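Local coordinates for genome polyprotein (Rhinovirus C, PDB 6KU8) that probably cleaves the viral polyprotein as a chymotrypsin-like 3C cysteine protease, with the inhibitor rupintrivir bound here in its active site, at residues 127-131 and 132-136; 143-146 and 147-151; 12-15 and 16-20. One frame throughout, in Å; residues are numbered along the deposited sequence.

Contact 1: 127-131 and 132-136. With AG7 (4-{2-(4-fluoro-benzyl)-6-methyl-5-[(5-methyl-isoxazole-3-carbonyl)-amino]-4-oxo-heptanoylamino}-5-(2-oxo-pyrrolidin-3-yl)-pentanoic acid ethyl ester), chain B.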
loop_
_atom_site.group_PDB
_atom_site.type_symbol
_atom_site.label_atom_id
_atom_site.label_comp_id
_atom_site.label_asym_id
_atom_site.label_seq_id
_atom_site.Cartn_x
_atom_site.Cartn_y
_atom_site.Cartn_z
ATOM N N GLU A 127 -4.695 -16.328 2.653
ATOM C CA GLU A 127 -4.630 -15.842 4.021
ATOM C C GLU A 127 -3.364 -16.341 4.709
ATOM O O GLU A 127 -2.989 -17.509 4.587
ATOM C CB GLU A 127 -5.872 -16.291 4.793
ATOM C CG GLU A 127 -5.945 -15.812 6.229
ATOM C CD GLU A 127 -7.312 -16.075 6.856
ATOM O OE1 GLU A 127 -8.316 -16.082 6.111
ATOM O OE2 GLU A 127 -7.377 -16.271 8.086
ATOM N N VAL A 128 -2.686 -15.431 5.399
ATOM C CA VAL A 128 -1.475 -15.731 6.151
ATOM C C VAL A 128 -1.581 -14.973 7.460
ATOM O O VAL A 128 -2.112 -13.859 7.504
ATOM C CB VAL A 128 -0.186 -15.316 5.401
ATOM C CG1 VAL A 128 1.071 -15.740 6.196
ATOM C CG2 VAL A 128 -0.172 -15.889 4.007
ATOM N N ASN A 129 -1.089 -15.584 8.538
ATOM C CA ASN A 129 -0.980 -14.894 9.820
ATOM C C ASN A 129 0.303 -14.072 9.819
ATOM O O ASN A 129 1.408 -14.625 9.782
ATOM C CB ASN A 129 -1.008 -15.875 10.986
ATOM C CG ASN A 129 -2.401 -16.378 11.277
ATOM O OD1 ASN A 129 -3.258 -16.436 10.388
ATOM N ND2 ASN A 129 -2.645 -16.732 12.536
ATOM N N LEU A 130 0.153 -12.752 9.845
ATOM C CA LEU A 130 1.270 -11.822 9.912
ATOM C C LEU A 130 1.342 -11.298 11.341
ATOM O O LEU A 130 0.423 -10.614 11.800
ATOM C CB LEU A 130 1.082 -10.684 8.912
ATOM C CG LEU A 130 0.862 -11.097 7.455
ATOM C CD1 LEU A 130 0.651 -9.875 6.564
ATOM C CD2 LEU A 130 2.044 -11.916 6.970
ATOM N N SER A 131 2.419 -11.641 12.048
ATOM C CA SER A 131 2.615 -11.232 13.440
ATOM C C SER A 131 1.401 -11.587 14.299
ATOM O O SER A 131 0.908 -10.783 15.091
ATOM C CB SER A 131 2.922 -9.737 13.531
ATOM O OG SER A 131 4.098 -9.412 12.812
ATOM N N GLY A 132 0.907 -12.811 14.123
ATOM C CA GLY A 132 -0.217 -13.299 14.892
ATOM C C GLY A 132 -1.586 -12.854 14.422
ATOM O O GLY A 132 -2.594 -13.337 14.965
ATOM N N ASN A 133 -1.674 -11.974 13.423
ATOM C CA ASN A 133 -2.968 -11.475 12.972
ATOM C C ASN A 133 -3.330 -12.074 11.616
ATOM O O ASN A 133 -2.606 -11.861 10.629
ATOM C CB ASN A 133 -2.957 -9.949 12.895
ATOM C CG ASN A 133 -4.343 -9.375 12.705
ATOM O OD1 ASN A 133 -5.267 -9.744 13.416
ATOM N ND2 ASN A 133 -4.505 -8.505 11.718
ATOM N N PRO A 134 -4.425 -12.827 11.521
ATOM C CA PRO A 134 -4.864 -13.332 10.212
ATOM C C PRO A 134 -5.094 -12.195 9.221
ATOM O O PRO A 134 -5.750 -11.196 9.530
ATOM C CB PRO A 134 -6.166 -14.077 10.538
ATOM C CG PRO A 134 -6.066 -14.411 12.005
ATOM C CD PRO A 134 -5.295 -13.278 12.623
ATOM N N THR A 135 -4.541 -12.352 8.022
ATOM C CA THR A 135 -4.596 -11.320 6.996
ATOM C C THR A 135 -4.967 -11.980 5.678
ATOM O O THR A 135 -4.300 -12.929 5.260
ATOM C CB THR A 135 -3.246 -10.590 6.882
ATOM O OG1 THR A 135 -2.822 -10.145 8.182
ATOM C CG2 THR A 135 -3.358 -9.394 5.952
ATOM N N CYS A 136 -6.022 -11.494 5.023
ATOM C CA CYS A 136 -6.546 -12.158 3.836
ATOM C C CYS A 136 -6.108 -11.449 2.553
ATOM O O CYS A 136 -5.516 -10.370 2.573
ATOM C CB CYS A 136 -8.077 -12.226 3.904
ATOM S SG CYS A 136 -8.854 -10.602 3.793
HETATM C C01 AG7 B . 5.757 -8.767 9.618
HETATM C C02 AG7 B . 5.139 -7.623 10.402
HETATM O O03 AG7 B . 6.181 -8.700 8.500
HETATM C C04 AG7 B . 4.672 -6.445 9.558
HETATM C C05 AG7 B . 3.750 -5.685 10.497
HETATM C C06 AG7 B . 2.364 -6.346 10.553
HETATM C C07 AG7 B . 1.689 -6.641 9.379
HETATM C C08 AG7 B . 0.440 -7.239 9.425
HETATM C C09 AG7 B . -0.144 -7.553 10.647
HETATM C C10 AG7 B . 0.528 -7.261 11.826
HETATM C C11 AG7 B . 1.780 -6.660 11.781
HETATM N N12 AG7 B . 6.156 -5.128 7.843
HETATM C C13 AG7 B . 7.461 -4.492 7.593
HETATM C C14 AG7 B . 7.977 -5.187 6.344
HETATM C C15 AG7 B . 8.451 -6.648 6.698
HETATM C C16 AG7 B . 9.325 -7.210 5.463
HETATM N N17 AG7 B . 10.344 -7.898 5.952
HETATM O O18 AG7 B . 9.079 -7.034 4.318
HETATM C C19 AG7 B . 7.556 -2.966 7.465
HETATM C C20 AG7 B . 6.502 -2.274 8.343
HETATM C C21 AG7 B . 7.364 -1.933 9.537
HETATM O O22 AG7 B . 6.866 -2.018 10.833
HETATM O O23 AG7 B . 8.489 -1.633 9.326
HETATM C C47 AG7 B . 5.944 -5.697 9.163
HETATM O O48 AG7 B . 6.814 -5.589 9.959
HETATM C C50 AG7 B . 7.846 -1.713 11.779
HETATM C C53 AG7 B . 7.158 -1.470 13.121
HETATM C C57 AG7 B . 5.769 -10.030 10.460
HETATM N N58 AG7 B . 6.147 -11.128 9.658
HETATM C C59 AG7 B . 5.554 -12.390 9.937
HETATM O O60 AG7 B . 4.747 -12.631 10.778
HETATM C C78 AG7 B . 6.806 -9.926 11.580
HETATM C C81 AG7 B . 6.721 -11.079 12.588
HETATM F F1 AG7 B . -1.377 -8.148 10.682
HETATM C C82 AG7 B . 8.207 -9.859 10.964
HETATM C C83 AG7 B . 10.292 -7.870 7.471
HETATM C C84 AG7 B . 9.256 -6.690 7.773
HETATM C C1 AG7 B . 6.133 -13.393 9.012
HETATM O O HOH W 1 1.916 -15.328 12.952
#
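The amide of Asn-129 and the carboxylate of Glu-127 both approach the Pro-134 ring: OD1 of Asn-129 is 3.5 Å from Pro-134 CA, and OE2 of Glu-127 is 3.5 Å from Pro-134 CB. The motif is an antiparallel beta hairpin with a two-residue loop, a type I' turn from Leu-130 to Asn-133. The Glu-127 chain is extended, with CG trans to the main-chain nitrogen (chi1 -178°), and runs alongside the proline. A third flat group, the fluorophenyl ring of AG7, has Leu-130 CB over its rim, 3.5 Å from C08; Ser-131 CB is on the same side but beyond the rim, 3.7 Å from AG7 C11. Glycine takes positive phi readily at Gly-132, and Ser-131 is held in the left-handed region at the first corner of the turn. Val-128 and Thr-135 form a hydrogen-bonded pair, as do Leu-130 and Asn-133; between them Asn-129 and Pro-134 form a non-hydrogen-bonded pair, where an N-H would point away from the partner, so proline costs the pairing with strand 115-130 no bond. At the turn, a water accepts from Gly-132 N and donates weakly to Asn-129 O. Leu-130, Asn-133 and Thr-135 line the cleft, consistent with the S2 subsite of 3C proteases; Asn-133 ND2 is hydrogen-bonded to Asp-72, which fixes that amide beside the inhibitor. Fluorine F1 of AG7 lies 3.3 Å from Asn-133 CB and 3.5 Å from Thr-135 OG1. Ser-131 N donates to AG7 O60 at 2.8 Å, with an N-H...O angle of 159°.

Contact 2: 143-146 and 147-151. With AG7 (4-{2-(4-fluoro-benzyl)-6-methyl-5-[(5-methyl-isoxazole-3-carbonyl)-amino]-4-oxo-heptanoylamino}-5-(2-oxo-pyrrolidin-3-yl)-pentanoic acid ethyl ester), chain B.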
loop_
_atom_site.group_PDB
_atom_site.type_symbol
_atom_site.label_atom_id
_atom_site.label_comp_id
_atom_site.label_asym_id
_atom_site.label_seq_id
_atom_site.Cartn_x
_atom_site.Cartn_y
_atom_site.Cartn_z
ATOM N N TYR A 143 10.818 -12.205 -3.155
ATOM C CA TYR A 143 11.816 -11.163 -3.021
ATOM C C TYR A 143 12.018 -10.889 -1.537
ATOM O O TYR A 143 11.033 -10.833 -0.790
ATOM C CB TYR A 143 11.390 -9.881 -3.750
ATOM C CG TYR A 143 12.428 -8.795 -3.684
ATOM C CD1 TYR A 143 13.402 -8.663 -4.673
ATOM C CD2 TYR A 143 12.456 -7.917 -2.617
ATOM C CE1 TYR A 143 14.366 -7.664 -4.598
ATOM C CE2 TYR A 143 13.417 -6.930 -2.521
ATOM C CZ TYR A 143 14.368 -6.801 -3.511
ATOM O OH TYR A 143 15.307 -5.795 -3.399
ATOM N N PRO A 144 13.290 -10.716 -1.067
ATOM C CA PRO A 144 13.529 -10.524 0.384
ATOM C C PRO A 144 13.300 -9.086 0.832
ATOM O O PRO A 144 14.221 -8.321 1.151
ATOM C CB PRO A 144 14.989 -10.978 0.539
ATOM C CG PRO A 144 15.618 -10.680 -0.805
ATOM C CD PRO A 144 14.537 -10.960 -1.818
ATOM N N THR A 145 12.028 -8.697 0.852
ATOM C CA THR A 145 11.654 -7.367 1.292
ATOM C C THR A 145 12.085 -7.151 2.743
ATOM O O THR A 145 12.235 -8.097 3.521
ATOM C CB THR A 145 10.144 -7.180 1.153
ATOM O OG1 THR A 145 9.483 -8.217 1.880
ATOM C CG2 THR A 145 9.719 -7.264 -0.329
ATOM N N LYS A 146 12.245 -5.881 3.111
ATOM C CA LYS A 146 12.868 -5.498 4.370
ATOM C C LYS A 146 11.943 -4.645 5.228
ATOM O O LYS A 146 11.057 -3.961 4.705
ATOM C CB LYS A 146 14.162 -4.716 4.123
ATOM C CG LYS A 146 15.261 -5.538 3.466
ATOM C CD LYS A 146 16.565 -4.763 3.366
ATOM C CE LYS A 146 17.682 -5.646 2.808
ATOM N NZ LYS A 146 17.895 -6.860 3.666
ATOM N N PRO A 147 12.134 -4.653 6.550
ATOM C CA PRO A 147 11.419 -3.690 7.393
ATOM C C PRO A 147 11.645 -2.276 6.870
ATOM O O PRO A 147 12.730 -1.941 6.389
ATOM C CB PRO A 147 12.044 -3.892 8.779
ATOM C CG PRO A 147 12.571 -5.304 8.750
ATOM C CD PRO A 147 12.993 -5.566 7.333
ATOM N N GLY A 148 10.603 -1.446 6.951
ATOM C CA GLY A 148 10.638 -0.096 6.438
ATOM C C GLY A 148 10.101 0.072 5.026
ATOM O O GLY A 148 9.898 1.206 4.589
ATOM N N GLN A 149 9.848 -1.018 4.307
ATOM C CA GLN A 149 9.288 -0.939 2.970
ATOM C C GLN A 149 7.768 -1.055 2.960
ATOM O O GLN A 149 7.169 -1.059 1.884
ATOM C CB GLN A 149 9.912 -2.018 2.085
ATOM C CG GLN A 149 11.404 -1.824 1.909
ATOM C CD GLN A 149 12.042 -2.941 1.141
ATOM O OE1 GLN A 149 11.472 -4.027 1.013
ATOM N NE2 GLN A 149 13.235 -2.682 0.601
ATOM N N CYS A 150 7.126 -1.136 4.125
ATOM C CA CYS A 150 5.678 -1.266 4.126
ATOM C C CYS A 150 5.022 -0.024 3.536
ATOM O O CYS A 150 5.528 1.097 3.658
ATOM C CB CYS A 150 5.149 -1.530 5.531
ATOM S SG CYS A 150 5.248 -3.292 5.927
ATOM N N GLY A 151 3.858 -0.243 2.928
ATOM C CA GLY A 151 3.179 0.757 2.152
ATOM C C GLY A 151 3.711 0.905 0.752
ATOM O O GLY A 151 3.003 1.436 -0.109
HETATM C C01 AG7 B . 5.757 -8.767 9.618
HETATM C C02 AG7 B . 5.139 -7.623 10.402
HETATM O O03 AG7 B . 6.181 -8.700 8.500
HETATM C C04 AG7 B . 4.672 -6.445 9.558
HETATM C C05 AG7 B . 3.750 -5.685 10.497
HETATM C C06 AG7 B . 2.364 -6.346 10.553
HETATM C C07 AG7 B . 1.689 -6.641 9.379
HETATM C C08 AG7 B . 0.440 -7.239 9.425
HETATM C C09 AG7 B . -0.144 -7.553 10.647
HETATM C C10 AG7 B . 0.528 -7.261 11.826
HETATM C C11 AG7 B . 1.780 -6.660 11.781
HETATM N N12 AG7 B . 6.156 -5.128 7.843
HETATM C C13 AG7 B . 7.461 -4.492 7.593
HETATM C C14 AG7 B . 7.977 -5.187 6.344
HETATM C C15 AG7 B . 8.451 -6.648 6.698
HETATM C C16 AG7 B . 9.325 -7.210 5.463
HETATM N N17 AG7 B . 10.344 -7.898 5.952
HETATM O O18 AG7 B . 9.079 -7.034 4.318
HETATM C C19 AG7 B . 7.556 -2.966 7.465
HETATM C C20 AG7 B . 6.502 -2.274 8.343
HETATM C C21 AG7 B . 7.364 -1.933 9.537
HETATM O O22 AG7 B . 6.866 -2.018 10.833
HETATM O O23 AG7 B . 8.489 -1.633 9.326
HETATM C C47 AG7 B . 5.944 -5.697 9.163
HETATM O O48 AG7 B . 6.814 -5.589 9.959
HETATM C C50 AG7 B . 7.846 -1.713 11.779
HETATM C C53 AG7 B . 7.158 -1.470 13.121
HETATM C C57 AG7 B . 5.769 -10.030 10.460
HETATM N N58 AG7 B . 6.147 -11.128 9.658
HETATM C C59 AG7 B . 5.554 -12.390 9.937
HETATM O O60 AG7 B . 4.747 -12.631 10.778
HETATM C C78 AG7 B . 6.806 -9.926 11.580
HETATM C C81 AG7 B . 6.721 -11.079 12.588
HETATM F F1 AG7 B . -1.377 -8.148 10.682
HETATM C C82 AG7 B . 8.207 -9.859 10.964
HETATM C C83 AG7 B . 10.292 -7.870 7.471
HETATM C C84 AG7 B . 9.256 -6.690 7.773
HETATM C C1 AG7 B . 6.133 -13.393 9.012
HETATM O O HOH W 2 15.285 -4.273 -0.885
#
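Gln-149 folds back on Lys-146 and uses its amide twice. OE1 accepts from Lys-146 N at 2.9 Å in a nearly straight bond (167°), the donor lying above the carbonyl plane, while NE2 donates to a water that also bonds Tyr-143 OH. Its extended chain (chi2 175°) gives glutamine just the length for this span. The backbone adds a second bond between the same two residues: Gln-149 N donates to Lys-146 O at 3.2 Å, closing a type II turn in which Pro-147 supplies the fixed negative phi and Gly-148 the positive one. Three further polar groups of the loop bond AG7. Thr-145 OG1 donates to AG7 O18 at 2.7 Å, and Thr-145 O accepts from AG7 N17 at 3.1 Å, so one residue pairs with both acceptor and donor of the lactam amide, the glutamine mimic in the S1 pocket; His-164 NE2 adds another bond to AG7. Gly-148 N donates to AG7 O23 at 3.2 Å, probably from the oxyanion-hole loop, with Cys-150 as the likely nucleophile beside His-43. The loop runs from strand 138-141 to strand 153-156: Thr-145 touches strand 159-167, Gln-149 packs on Leu-105 of strand 100-107, and Tyr-143 lies on Val-117 and Val-119 of strand 115-130.

Contact 3: 12-15 and 16-20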
loop_
_atom_site.group_PDB
_atom_site.type_symbol
_atom_site.label_atom_id
_atom_site.label_comp_id
_atom_site.label_asym_id
_atom_site.label_seq_id
_atom_site.Cartn_x
_atom_site.Cartn_y
_atom_site.Cartn_z
ATOM N N ALA A 12 6.555 8.075 -11.712
ATOM C CA ALA A 12 5.588 9.171 -11.724
ATOM C C ALA A 12 4.498 8.952 -10.680
ATOM O O ALA A 12 4.025 9.907 -10.050
ATOM C CB ALA A 12 4.986 9.326 -13.118
ATOM N N LEU A 13 4.093 7.697 -10.480
ATOM C CA LEU A 13 3.112 7.381 -9.442
ATOM C C LEU A 13 3.620 7.788 -8.063
ATOM O O LEU A 13 2.924 8.480 -7.305
ATOM C CB LEU A 13 2.785 5.879 -9.470
ATOM C CG LEU A 13 1.773 5.414 -8.406
ATOM C CD1 LEU A 13 0.462 6.134 -8.576
ATOM C CD2 LEU A 13 1.570 3.894 -8.458
ATOM N N ILE A 14 4.837 7.367 -7.718
ATOM C CA ILE A 14 5.408 7.738 -6.423
ATOM C C ILE A 14 5.448 9.259 -6.272
ATOM O O ILE A 14 5.015 9.811 -5.253
ATOM C CB ILE A 14 6.810 7.119 -6.254
ATOM C CG1 ILE A 14 6.764 5.590 -6.385
ATOM C CG2 ILE A 14 7.427 7.521 -4.908
ATOM C CD1 ILE A 14 5.915 4.882 -5.324
ATOM N N LYS A 15 5.990 9.957 -7.278
ATOM C CA LYS A 15 6.142 11.410 -7.182
ATOM C C LYS A 15 4.798 12.120 -7.050
ATOM O O LYS A 15 4.683 13.121 -6.328
ATOM C CB LYS A 15 6.885 11.947 -8.407
ATOM C CG LYS A 15 8.366 11.565 -8.443
ATOM C CD LYS A 15 9.263 12.798 -8.609
ATOM C CE LYS A 15 8.926 13.580 -9.882
ATOM N NZ LYS A 15 9.965 14.612 -10.229
ATOM N N ARG A 16 3.777 11.638 -7.758
ATOM C CA ARG A 16 2.521 12.381 -7.840
ATOM C C ARG A 16 1.590 12.051 -6.676
ATOM O O ARG A 16 0.904 12.941 -6.160
ATOM C CB ARG A 16 1.826 12.094 -9.172
ATOM C CG ARG A 16 0.399 12.688 -9.311
ATOM C CD ARG A 16 0.397 14.234 -9.200
ATOM N NE ARG A 16 -0.921 14.860 -9.378
ATOM C CZ ARG A 16 -1.854 14.946 -8.424
ATOM N NH1 ARG A 16 -1.637 14.425 -7.218
ATOM N NH2 ARG A 16 -3.017 15.540 -8.674
ATOM N N ASN A 17 1.571 10.789 -6.228
ATOM C CA ASN A 17 0.532 10.325 -5.318
ATOM C C ASN A 17 1.026 9.793 -3.976
ATOM O O ASN A 17 0.194 9.522 -3.108
ATOM C CB ASN A 17 -0.312 9.230 -5.995
ATOM C CG ASN A 17 -1.640 9.758 -6.580
ATOM O OD1 ASN A 17 -1.819 10.967 -6.810
ATOM N ND2 ASN A 17 -2.579 8.843 -6.811
ATOM N N CYS A 18 2.327 9.643 -3.766
ATOM C CA CYS A 18 2.840 8.999 -2.566
ATOM C C CYS A 18 3.514 9.998 -1.634
ATOM O O CYS A 18 4.139 10.965 -2.077
ATOM C CB CYS A 18 3.803 7.865 -2.938
ATOM S SG CYS A 18 2.885 6.469 -3.731
ATOM N N HIS A 19 3.391 9.725 -0.335
ATOM C CA HIS A 19 3.867 10.582 0.738
ATOM C C HIS A 19 4.382 9.724 1.884
ATOM O O HIS A 19 3.966 8.570 2.061
ATOM C CB HIS A 19 2.759 11.519 1.231
ATOM C CG HIS A 19 2.170 12.352 0.138
ATOM N ND1 HIS A 19 2.612 13.626 -0.146
ATOM C CD2 HIS A 19 1.218 12.069 -0.784
ATOM C CE1 HIS A 19 1.937 14.105 -1.176
ATOM N NE2 HIS A 19 1.084 13.180 -1.582
ATOM N N VAL A 20 5.291 10.303 2.661
ATOM C CA VAL A 20 5.841 9.646 3.840
ATOM C C VAL A 20 4.886 9.887 4.996
ATOM O O VAL A 20 4.629 11.033 5.369
ATOM C CB VAL A 20 7.240 10.182 4.180
ATOM C CG1 VAL A 20 7.763 9.523 5.435
ATOM C CG2 VAL A 20 8.207 10.024 2.999
HETATM O O HOH W 3 3.707 13.140 -3.761
#
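Cys-18 turns its side chain back against the last turn of the helix, its SG 3.8 Å from Ile-14 CD1 and its CB 4.1 Å from Ile-14 CG2. A small, weakly polar thiol suits this place, since it fits against the isoleucine where the chain has just left the helix. One residue earlier, Leu-13 CD1 meets Asn-17 CB at 4.1 Å, the two side chains running at a slant; chi1 of Leu-13 (179°) sets CG opposite the backbone N, and chi2 (60°) turns CD1 to Asn-17 CB. The backbone bonds behind these contacts are helical: Arg-16 N donates to Ala-12 O, Asn-17 N to Leu-13 O at 2.9 Å, and Cys-18 N to Ile-14 O at 3.1 Å, the last with the donor above the carbonyl plane as the chain opens into the strand. A water then donates to both Lys-15 O and Cys-18 O, at 2.7 and 2.8 Å, bridging the helix end to the strand start. Further out, Asn-17 ND2 reaches the carbonyl of Arg-87, and Arg-16 NH2 that of Lys-85, so both polar residues tie the helix end to a neighbouring loop. Leu-13, Ile-14 and Cys-18 all rest on Val-153 of the second sheet. The whole is a helix-to-strand junction, in which the N-terminal helix of a 3C protease leads directly into the first strand of a chymotrypsin-like barrel.

Along the chain contact 3 comes first, then contact 1, then contact 2, without overlap. Contact 3 opens the N-terminal six-stranded barrel, whereas contacts 1 and 2 belong to the second sheet: contact 1 is a hairpin formed by strands 115-130 and 133-136, and contact 2 is part of the loop that links strand 138-141 to strand 153-156. The centres of contacts 1 and 2 lie about 16 Å apart, with nearest atoms about 8 Å apart, and AG7 spans the gap by touching both. Contact 3 lies about 17 Å from contact 2 and about 28 Å from contact 1, centre to centre, and touches neither. Two separate pieces of the second domain each supply part of the inhibitor site, while the helix junction joins the domains elsewhere.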